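Local coordinates for FAD linked oxidase-like protein (Myceliophthora thermophila, PDB 5L6G) that oxidises the C1 hydroxyl of xylooligosaccharides and related sugars to lactones with a bicovalently bound FAD, passing the electrons to oxygen to give hydrogen peroxide, at residues A[169-181]-A[380-392]. Residues are numbered along the deposited sequence; the frame is centred on the assembly and turned at random.
Sequences FGFSSHSHGLAVD and DMYGGPNSAVTRV. With FAD (flavin-adenine dinucleotide), chain D; XYP (beta-D-xylopyranose), chain J.
His174 and Ala388 join the two backbones: Ala388 N donates to His174 O over 2.9 Å, nearly straight at 167°, as the loop leaving strand 374-381 passes the short helix 173-176. Gly177, the first residue to leave helical angles, with positive phi, turns the chain away, and the methyl of Ala388 sits against its backbone, CB 3.4 Å from Gly177 N. The His174 ring swings back to the loop because CG lies anti to the backbone N (chi1 -164°); Asn386 O stands over one face, and CD2 comes 3.5 Å from Ser387 CB. In the ring plane, water 1 lies 2.7 Å from His174 NE2 and also bonds Gly383 O and Asn386 N. Deeper in, Phe169 reaches the strand end, its CE1 3.4 Å from Asp380 CG and its CE2 3.6 Å from Tyr382 CD2; the Phe169 and Tyr382 rings are near parallel (22°) but slid apart, while Ser173 CB sits over one Phe169 face, toward its rim. Cutting Phe169 back to an alanine is likely to leave a gap beside Asp380, the neighbour of substrate-binding Arg272, and Tyr382. Val389 completes the apolar patch, CG2 3.9 Å from Leu178 CD2. The backbone of Phe169 grips the isoalloxazine's pyrimidine edge twice, N to FAD O2 and O from FAD N3. The contact ties the PCMH-type FAD-binding domain to the eight-stranded antiparallel sheet that carries Arg272.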
ATOM      1  N   PHE A 169       3.928   2.031  -2.820  1.00 10.98           N
ATOM      2  CA  PHE A 169       4.517   2.169  -4.132  1.00 11.36           C
ATOM      3  C   PHE A 169       3.724   3.210  -4.933  1.00 11.54           C
ATOM      4  O   PHE A 169       2.482   3.142  -5.010  1.00 11.05           O
ATOM      5  CB  PHE A 169       4.439   0.831  -4.873  1.00 11.38           C
ATOM      6  CG  PHE A 169       5.170   0.843  -6.177  1.00 12.05           C
ATOM      7  CD1 PHE A 169       4.559   1.344  -7.334  1.00 12.30           C
ATOM      8  CD2 PHE A 169       6.459   0.376  -6.250  1.00 12.19           C
ATOM      9  CE1 PHE A 169       5.248   1.372  -8.539  1.00 12.69           C
ATOM     10  CE2 PHE A 169       7.155   0.410  -7.450  1.00 12.63           C
ATOM     11  CZ  PHE A 169       6.549   0.918  -8.587  1.00 12.80           C
ATOM     12  N   GLY A 170       4.445   4.137  -5.563  1.00 11.62           N
ATOM     13  CA  GLY A 170       3.830   5.111  -6.412  1.00 11.68           C
ATOM     14  C   GLY A 170       4.721   5.567  -7.549  1.00 12.19           C
ATOM     15  O   GLY A 170       5.673   4.876  -7.953  1.00 11.83           O
ATOM     16  N   PHE A 171       4.380   6.730  -8.075  1.00 12.51           N
ATOM     17  CA  PHE A 171       5.030   7.268  -9.262  1.00 13.15           C
ATOM     18  C   PHE A 171       6.365   7.962  -9.006  1.00 13.43           C
ATOM     19  O   PHE A 171       6.906   8.658  -9.888  1.00 13.95           O
ATOM     20  CB  PHE A 171       4.049   8.175 -10.013  1.00 13.84           C
ATOM     21  CG  PHE A 171       3.123   7.427 -10.939  1.00 13.79           C
ATOM     22  CD1 PHE A 171       3.599   6.831 -12.097  1.00 14.09           C
ATOM     23  CD2 PHE A 171       1.780   7.318 -10.658  1.00 14.04           C
ATOM     24  CE1 PHE A 171       2.747   6.150 -12.964  1.00 13.97           C
ATOM     25  CE2 PHE A 171       0.923   6.644 -11.518  1.00 13.92           C
ATOM     26  CZ  PHE A 171       1.411   6.063 -12.672  1.00 13.99           C
ATOM     27  N   SER A 172       6.901   7.764  -7.805  1.00 13.24           N
ATOM     28  CA  SER A 172       8.273   8.121  -7.478  1.00 13.49           C
ATOM     29  C   SER A 172       9.095   6.923  -7.034  1.00 12.95           C
ATOM     30  O   SER A 172      10.262   7.077  -6.696  1.00 13.09           O
ATOM     31  CB  SER A 172       8.292   9.165  -6.349  1.00 13.90           C
ATOM     32  OG  SER A 172       7.746  10.377  -6.817  1.00 14.55           O
ATOM     33  N   SER A 173       8.510   5.729  -7.064  1.00 12.25           N
ATOM     34  CA  SER A 173       9.113   4.597  -6.389  1.00 11.77           C
ATOM     35  C   SER A 173      10.321   4.052  -7.136  1.00 12.07           C
ATOM     36  O   SER A 173      11.311   3.671  -6.518  1.00 12.30           O
ATOM     37  CB  SER A 173       8.088   3.495  -6.141  1.00 11.13           C
ATOM     38  OG  SER A 173       7.257   3.875  -5.064  1.00 10.86           O
ATOM     39  N   HIS A 174      10.252   3.991  -8.452  1.00 12.11           N
ATOM     40  CA  HIS A 174      11.452   3.640  -9.195  1.00 12.33           C
ATOM     41  C   HIS A 174      12.604   4.613  -8.860  1.00 12.88           C
ATOM     42  O   HIS A 174      13.761   4.188  -8.672  1.00 12.82           O
ATOM     43  CB  HIS A 174      11.209   3.629 -10.678  1.00 12.55           C
ATOM     44  CG  HIS A 174      12.280   2.921 -11.435  1.00 12.82           C
ATOM     45  ND1 HIS A 174      13.146   3.569 -12.283  1.00 13.32           N
ATOM     46  CD2 HIS A 174      12.655   1.620 -11.429  1.00 12.57           C
ATOM     47  CE1 HIS A 174      13.990   2.689 -12.796  1.00 13.48           C
ATOM     48  NE2 HIS A 174      13.713   1.502 -12.288  1.00 13.20           N
ATOM     49  N   SER A 175      12.287   5.911  -8.798  1.00 13.11           N
ATOM     50  CA  SER A 175      13.292   6.916  -8.489  1.00 13.81           C
ATOM     51  C   SER A 175      13.756   6.933  -7.030  1.00 13.96           C
ATOM     52  O   SER A 175      14.933   7.226  -6.769  1.00 14.16           O
ATOM     53  CB  SER A 175      12.784   8.308  -8.849  1.00 14.18           C
ATOM     54  OG  SER A 175      12.359   8.360 -10.191  1.00 13.99           O
ATOM     55  N   HIS A 176      12.846   6.657  -6.085  1.00 13.62           N
ATOM     56  CA  HIS A 176      13.082   6.963  -4.668  1.00 13.95           C
ATOM     57  C   HIS A 176      12.611   5.910  -3.653  1.00 13.44           C
ATOM     58  O   HIS A 176      12.765   6.093  -2.444  1.00 13.40           O
ATOM     59  CB  HIS A 176      12.399   8.302  -4.326  1.00 14.40           C
ATOM     60  CG  HIS A 176      12.989   9.485  -5.031  1.00 15.32           C
ATOM     61  ND1 HIS A 176      14.282   9.907  -4.826  1.00 16.33           N
ATOM     62  CD2 HIS A 176      12.445  10.361  -5.903  1.00 15.98           C
ATOM     63  CE1 HIS A 176      14.523  10.980  -5.562  1.00 17.06           C
ATOM     64  NE2 HIS A 176      13.423  11.272  -6.233  1.00 16.94           N
ATOM     65  N   GLY A 177      12.067   4.800  -4.118  1.00 12.93           N
ATOM     66  CA  GLY A 177      11.753   3.714  -3.211  1.00 12.82           C
ATOM     67  C   GLY A 177      10.332   3.741  -2.719  1.00 12.51           C
ATOM     68  O   GLY A 177       9.458   4.400  -3.288  1.00 12.84           O
ATOM     69  N   LEU A 178      10.085   2.971  -1.682  1.00 12.46           N
ATOM     70  CA  LEU A 178       8.738   2.822  -1.162  1.00 12.06           C
ATOM     71  C   LEU A 178       8.542   3.839  -0.051  1.00 12.32           C
ATOM     72  O   LEU A 178       9.513   4.377   0.463  1.00 12.79           O
ATOM     73  CB  LEU A 178       8.530   1.411  -0.623  1.00 11.84           C
ATOM     74  CG  LEU A 178       8.707   0.271  -1.623  1.00 11.63           C
ATOM     75  CD1 LEU A 178       8.639  -1.077  -0.925  1.00 11.45           C
ATOM     76  CD2 LEU A 178       7.665   0.375  -2.722  1.00 11.45           C
ATOM     77  N   ALA A 179       7.293   4.082   0.336  1.00 12.05           N
ATOM     78  CA  ALA A 179       7.012   4.970   1.472  1.00 12.18           C
ATOM     79  C   ALA A 179       7.748   4.510   2.727  1.00 12.33           C
ATOM     80  O   ALA A 179       8.304   5.328   3.462  1.00 12.63           O
ATOM     81  CB  ALA A 179       5.513   5.047   1.727  1.00 11.77           C
ATOM     82  N   VAL A 180       7.754   3.196   2.954  1.00 12.08           N
ATOM     83  CA  VAL A 180       8.432   2.585   4.091  1.00 12.38           C
ATOM     84  C   VAL A 180       9.927   2.940   4.154  1.00 13.03           C
ATOM     85  O   VAL A 180      10.522   3.017   5.222  1.00 13.02           O
ATOM     86  CB  VAL A 180       8.243   1.055   4.099  1.00 12.14           C
ATOM     87  CG1 VAL A 180       9.043   0.370   3.002  1.00 12.31           C
ATOM     88  CG2 VAL A 180       8.622   0.487   5.440  1.00 12.39           C
ATOM     89  N   ASP A 181      10.513   3.214   3.008  1.00 13.11           N
ATOM     90  CA  ASP A 181      11.931   3.571   2.930  1.00 14.11           C
ATOM     91  C   ASP A 181      12.264   4.967   3.401  1.00 14.33           C
ATOM     92  O   ASP A 181      13.441   5.312   3.573  1.00 15.14           O
ATOM     93  CB  ASP A 181      12.415   3.384   1.496  1.00 14.54           C
ATOM     94  CG  ASP A 181      12.324   1.943   1.054  1.00 14.51           C
ATOM     95  OD1 ASP A 181      12.607   1.075   1.906  1.00 15.04           O
ATOM     96  OD2 ASP A 181      11.973   1.681  -0.117  1.00 14.29           O
ATOM     97  N   ASP A 380       3.180  -2.883 -12.205  1.00 11.37           N
ATOM     98  CA  ASP A 380       4.131  -1.814 -11.945  1.00 11.49           C
ATOM     99  C   ASP A 380       5.499  -2.230 -12.431  1.00 11.53           C
ATOM    100  O   ASP A 380       5.908  -3.369 -12.207  1.00 11.26           O
ATOM    101  CB  ASP A 380       4.212  -1.519 -10.449  1.00 11.58           C
ATOM    102  CG  ASP A 380       2.996  -0.804  -9.938  1.00 11.79           C
ATOM    103  OD1 ASP A 380       2.620   0.225 -10.510  1.00 12.19           O
ATOM    104  OD2 ASP A 380       2.441  -1.233  -8.929  1.00 12.71           O
ATOM    105  N   MET A 381       6.209  -1.310 -13.090  1.00 11.69           N
ATOM    106  CA  MET A 381       7.619  -1.518 -13.375  1.00 11.94           C
ATOM    107  C   MET A 381       8.376  -1.301 -12.064  1.00 11.95           C
ATOM    108  O   MET A 381       8.716  -0.197 -11.695  1.00 12.11           O
ATOM    109  CB  MET A 381       8.119  -0.562 -14.488  1.00 12.54           C
ATOM    110  CG  MET A 381       7.338  -0.666 -15.780  1.00 12.77           C
ATOM    111  SD  MET A 381       7.334  -2.265 -16.636  1.00 13.33           S
ATOM    112  CE  MET A 381       5.806  -2.968 -16.035  1.00 12.51           C
ATOM    113  N   TYR A 382       8.631  -2.392 -11.361  1.00 11.56           N
ATOM    114  CA  TYR A 382       8.938  -2.352  -9.939  1.00 11.27           C
ATOM    115  C   TYR A 382      10.430  -2.502  -9.659  1.00 11.38           C
ATOM    116  O   TYR A 382      11.008  -1.767  -8.855  1.00 11.38           O
ATOM    117  CB  TYR A 382       8.120  -3.463  -9.273  1.00 11.08           C
ATOM    118  CG  TYR A 382       8.374  -3.696  -7.805  1.00 10.91           C
ATOM    119  CD1 TYR A 382       9.380  -4.555  -7.386  1.00 11.16           C
ATOM    120  CD2 TYR A 382       7.600  -3.081  -6.849  1.00 10.84           C
ATOM    121  CE1 TYR A 382       9.616  -4.791  -6.055  1.00 11.16           C
ATOM    122  CE2 TYR A 382       7.813  -3.316  -5.503  1.00 10.68           C
ATOM    123  CZ  TYR A 382       8.828  -4.164  -5.113  1.00 11.02           C
ATOM    124  OH  TYR A 382       9.040  -4.388  -3.783  1.00 11.38           O
ATOM    125  N   GLY A 383      11.041  -3.489 -10.309  1.00 11.23           N
ATOM    126  CA  GLY A 383      12.399  -3.898 -10.025  1.00 11.55           C
ATOM    127  C   GLY A 383      13.366  -3.558 -11.147  1.00 11.95           C
ATOM    128  O   GLY A 383      13.235  -2.536 -11.824  1.00 12.09           O
ATOM    129  N   GLY A 384      14.374  -4.406 -11.314  1.00 12.32           N
ATOM    130  CA  GLY A 384      15.402  -4.177 -12.295  1.00 12.73           C
ATOM    131  C   GLY A 384      16.555  -3.359 -11.749  1.00 13.29           C
ATOM    132  O   GLY A 384      16.464  -2.781 -10.675  1.00 12.79           O
ATOM    133  N   PRO A 385      17.638  -3.262 -12.525  1.00 14.16           N
ATOM    134  CA  PRO A 385      18.914  -2.687 -12.082  1.00 14.93           C
ATOM    135  C   PRO A 385      18.893  -1.231 -11.618  1.00 15.10           C
ATOM    136  O   PRO A 385      19.791  -0.810 -10.869  1.00 15.78           O
ATOM    137  CB  PRO A 385      19.806  -2.812 -13.319  1.00 15.56           C
ATOM    138  CG  PRO A 385      19.197  -3.870 -14.150  1.00 15.41           C
ATOM    139  CD  PRO A 385      17.730  -3.859 -13.870  1.00 14.51           C
ATOM    140  N   ASN A 386      17.901  -0.460 -12.049  1.00 14.86           N
ATOM    141  CA  ASN A 386      17.831   0.960 -11.708  1.00 15.12           C
ATOM    142  C   ASN A 386      16.820   1.349 -10.655  1.00 14.54           C
ATOM    143  O   ASN A 386      16.727   2.527 -10.291  1.00 14.99           O
ATOM    144  CB  ASN A 386      17.602   1.778 -12.967  1.00 15.24           C
ATOM    145  CG  ASN A 386      18.761   1.665 -13.918  1.00 16.06           C
ATOM    146  OD1 ASN A 386      19.909   1.688 -13.490  1.00 16.69           O
ATOM    147  ND2 ASN A 386      18.472   1.472 -15.190  1.00 16.01           N
ATOM    148  N   SER A 387      16.085   0.375 -10.145  1.00 14.07           N
ATOM    149  CA  SER A 387      15.032   0.642  -9.193  1.00 13.53           C
ATOM    150  C   SER A 387      15.578   0.960  -7.790  1.00 13.81           C
ATOM    151  O   SER A 387      16.390   0.214  -7.232  1.00 14.30           O
ATOM    152  CB  SER A 387      14.086  -0.548  -9.122  1.00 12.95           C
ATOM    153  OG  SER A 387      13.140  -0.361  -8.075  1.00 12.38           O
ATOM    154  N   ALA A 388      15.126   2.077  -7.225  1.00 13.77           N
ATOM    155  CA  ALA A 388      15.446   2.400  -5.855  1.00 13.81           C
ATOM    156  C   ALA A 388      14.793   1.399  -4.896  1.00 13.43           C
ATOM    157  O   ALA A 388      15.343   1.114  -3.827  1.00 13.52           O
ATOM    158  CB  ALA A 388      15.002   3.828  -5.536  1.00 14.01           C
ATOM    159  N   VAL A 389      13.640   0.845  -5.285  1.00 13.01           N
ATOM    160  CA  VAL A 389      12.933  -0.104  -4.422  1.00 12.58           C
ATOM    161  C   VAL A 389      13.815  -1.310  -4.117  1.00 13.07           C
ATOM    162  O   VAL A 389      13.991  -1.691  -2.963  1.00 12.85           O
ATOM    163  CB  VAL A 389      11.606  -0.584  -5.044  1.00 12.08           C
ATOM    164  CG1 VAL A 389      10.984  -1.697  -4.199  1.00 11.53           C
ATOM    165  CG2 VAL A 389      10.629   0.580  -5.181  1.00 11.97           C
ATOM    166  N   THR A 390      14.402  -1.883  -5.162  1.00 13.76           N
ATOM    167  CA  THR A 390      15.167  -3.099  -5.027  1.00 14.30           C
ATOM    168  C   THR A 390      16.677  -2.847  -4.845  1.00 15.93           C
ATOM    169  O   THR A 390      17.482  -3.757  -4.983  1.00 16.04           O
ATOM    170  CB  THR A 390      14.888  -4.018  -6.237  1.00 13.89           C
ATOM    171  OG1 THR A 390      15.039  -3.270  -7.443  1.00 13.47           O
ATOM    172  CG2 THR A 390      13.478  -4.552  -6.193  1.00 13.27           C
ATOM    173  N   ARG A 391      17.060  -1.610  -4.532  1.00 17.76           N
ATOM    174  CA  ARG A 391      18.411  -1.314  -4.067  1.00 19.96           C
ATOM    175  C   ARG A 391      18.495  -1.324  -2.543  1.00 20.32           C
ATOM    176  O   ARG A 391      19.580  -1.310  -1.983  1.00 20.89           O
ATOM    177  CB  ARG A 391      18.882   0.041  -4.602  1.00 21.70           C
ATOM    178  CG  ARG A 391      19.432  -0.067  -6.001  1.00 23.83           C
ATOM    179  CD  ARG A 391      19.780   1.285  -6.598  1.00 25.97           C
ATOM    180  NE  ARG A 391      20.378   1.111  -7.920  1.00 28.11           N
ATOM    181  CZ  ARG A 391      20.463   2.057  -8.850  1.00 29.83           C
ATOM    182  NH1 ARG A 391      19.961   3.268  -8.641  1.00 30.64           N
ATOM    183  NH2 ARG A 391      21.053   1.787 -10.008  1.00 30.92           N
ATOM    184  N   VAL A 392      17.354  -1.320  -1.869  1.00 20.19           N
ATOM    185  CA  VAL A 392      17.352  -1.447  -0.425  1.00 20.91           C
ATOM    186  C   VAL A 392      17.901  -2.840  -0.091  1.00 22.08           C
ATOM    187  O   VAL A 392      17.407  -3.833  -0.643  1.00 21.67           O
ATOM    188  CB  VAL A 392      15.931  -1.283   0.165  1.00 20.31           C
ATOM    189  CG1 VAL A 392      15.894  -1.723   1.623  1.00 20.41           C
ATOM    190  CG2 VAL A 392      15.451   0.155   0.024  1.00 20.16           C
TER
HETATM  191  PA  FAD D 501      -6.125   1.295   7.217  1.00  9.98           P
HETATM  192  O1A FAD D 501      -6.432   2.405   8.195  1.00  9.87           O
HETATM  193  O2A FAD D 501      -7.283   0.467   6.759  1.00  8.78           O
HETATM  194  O5B FAD D 501      -4.922   0.429   7.741  1.00 10.20           O
HETATM  195  C5B FAD D 501      -4.367  -0.677   7.023  1.00  9.94           C
HETATM  196  C4B FAD D 501      -3.627  -1.587   7.977  1.00  9.91           C
HETATM  197  O4B FAD D 501      -2.576  -0.854   8.610  1.00  9.88           O
HETATM  198  C3B FAD D 501      -4.514  -2.113   9.094  1.00  9.73           C
HETATM  199  O3B FAD D 501      -4.057  -3.389   9.489  1.00 10.14           O
HETATM  200  C2B FAD D 501      -4.274  -1.136  10.216  1.00 10.08           C
HETATM  201  O2B FAD D 501      -4.596  -1.650  11.502  1.00  9.78           O
HETATM  202  C1B FAD D 501      -2.807  -0.823  10.023  1.00  9.71           C
HETATM  203  N9A FAD D 501      -2.488   0.500  10.564  1.00  9.44           N
HETATM  204  C8A FAD D 501      -3.039   1.673  10.264  1.00  9.69           C
HETATM  205  N7A FAD D 501      -2.482   2.667  10.996  1.00  9.57           N
HETATM  206  C5A FAD D 501      -1.555   2.080  11.753  1.00  9.58           C
HETATM  207  C6A FAD D 501      -0.623   2.545  12.777  1.00  9.84           C
HETATM  208  N6A FAD D 501      -0.613   3.865  13.042  1.00 10.53           N
HETATM  209  N1A FAD D 501       0.153   1.621  13.381  1.00  9.97           N
HETATM  210  C2A FAD D 501       0.127   0.320  13.079  1.00  9.65           C
HETATM  211  N3A FAD D 501      -0.720  -0.181  12.131  1.00 10.02           N
HETATM  212  C4A FAD D 501      -1.558   0.663  11.469  1.00  9.59           C
HETATM  213  N1  FAD D 501      -1.034   1.253  -2.198  1.00 12.22           N
HETATM  214  C2  FAD D 501       0.153   1.437  -2.857  1.00 12.68           C
HETATM  215  O2  FAD D 501       1.165   0.777  -2.492  1.00 12.95           O
HETATM  216  N3  FAD D 501       0.256   2.341  -3.863  1.00 12.61           N
HETATM  217  C4  FAD D 501      -0.785   3.109  -4.266  1.00 13.12           C
HETATM  218  O4  FAD D 501      -0.705   3.953  -5.203  1.00 13.36           O
HETATM  219  C4X FAD D 501      -2.100   2.961  -3.608  1.00 13.12           C
HETATM  220  N5  FAD D 501      -3.204   3.687  -3.950  1.00 13.90           N
HETATM  221  C5X FAD D 501      -4.422   3.559  -3.303  1.00 14.20           C
HETATM  222  C6  FAD D 501      -5.541   4.330  -3.642  1.00 14.73           C
HETATM  223  C7  FAD D 501      -6.756   4.143  -2.962  1.00 14.05           C
HETATM  224  C7M FAD D 501      -7.942   4.979  -3.374  1.00 14.98           C
HETATM  225  C8  FAD D 501      -6.867   3.158  -1.831  1.00 12.58           C
HETATM  226  C8M FAD D 501      -8.152   2.988  -1.027  1.00 12.15           C
HETATM  227  C9  FAD D 501      -5.738   2.415  -1.504  1.00 12.50           C
HETATM  228  C9A FAD D 501      -4.525   2.560  -2.202  1.00 12.43           C
HETATM  229  N10 FAD D 501      -3.372   1.791  -1.890  1.00 12.32           N
HETATM  230  C10 FAD D 501      -2.149   1.948  -2.544  1.00 12.53           C
HETATM  231  C1' FAD D 501      -3.380   0.784  -0.835  1.00 11.38           C
HETATM  232  C2' FAD D 501      -2.939   1.333   0.484  1.00 10.51           C
HETATM  233  O2' FAD D 501      -1.512   1.430   0.447  1.00 10.41           O
HETATM  234  C3' FAD D 501      -3.332   0.300   1.525  1.00 10.29           C
HETATM  235  O3' FAD D 501      -4.742   0.046   1.493  1.00  9.90           O
HETATM  236  C4' FAD D 501      -2.929   0.826   2.905  1.00 10.07           C
HETATM  237  O4' FAD D 501      -2.614  -0.289   3.751  1.00 10.84           O
HETATM  238  C5' FAD D 501      -4.042   1.673   3.467  1.00 10.24           C
HETATM  239  O5' FAD D 501      -3.545   2.455   4.556  1.00 10.12           O
HETATM  240  P   FAD D 501      -4.610   3.144   5.495  1.00  9.81           P
HETATM  241  O1P FAD D 501      -3.952   3.753   6.692  1.00  9.44           O
HETATM  242  O2P FAD D 501      -5.503   4.028   4.685  1.00  9.63           O
HETATM  243  O3P FAD D 501      -5.562   1.903   5.840  1.00  9.76           O
HETATM  244  O1  XYP J 511      16.977   6.320  -2.895  1.00 54.54           O
HETATM  245  C1  XYP J 511      16.933   5.834  -1.547  1.00 53.95           C
HETATM  246  C2  XYP J 511      17.202   6.980  -0.572  1.00 53.32           C
HETATM  247  C3  XYP J 511      16.986   6.548   0.877  1.00 53.98           C
HETATM  248  C4  XYP J 511      15.666   5.791   1.021  1.00 52.79           C
HETATM  249  C5  XYP J 511      15.554   4.678  -0.019  1.00 52.58           C
HETATM  250  O2  XYP J 511      18.550   7.423  -0.767  1.00 55.44           O
HETATM  251  O3  XYP J 511      16.995   7.684   1.763  1.00 52.07           O
HETATM  252  O4  XYP J 511      15.579   5.245   2.341  1.00 55.30           O
HETATM  253  O5  XYP J 511      15.648   5.250  -1.315  1.00 53.29           O
HETATM  254  O   HOH W   1      14.979  -0.793 -13.085  1.00 10.76           O
HETATM  255  O   HOH W   2      16.546   4.844  -8.734  1.00 13.57           O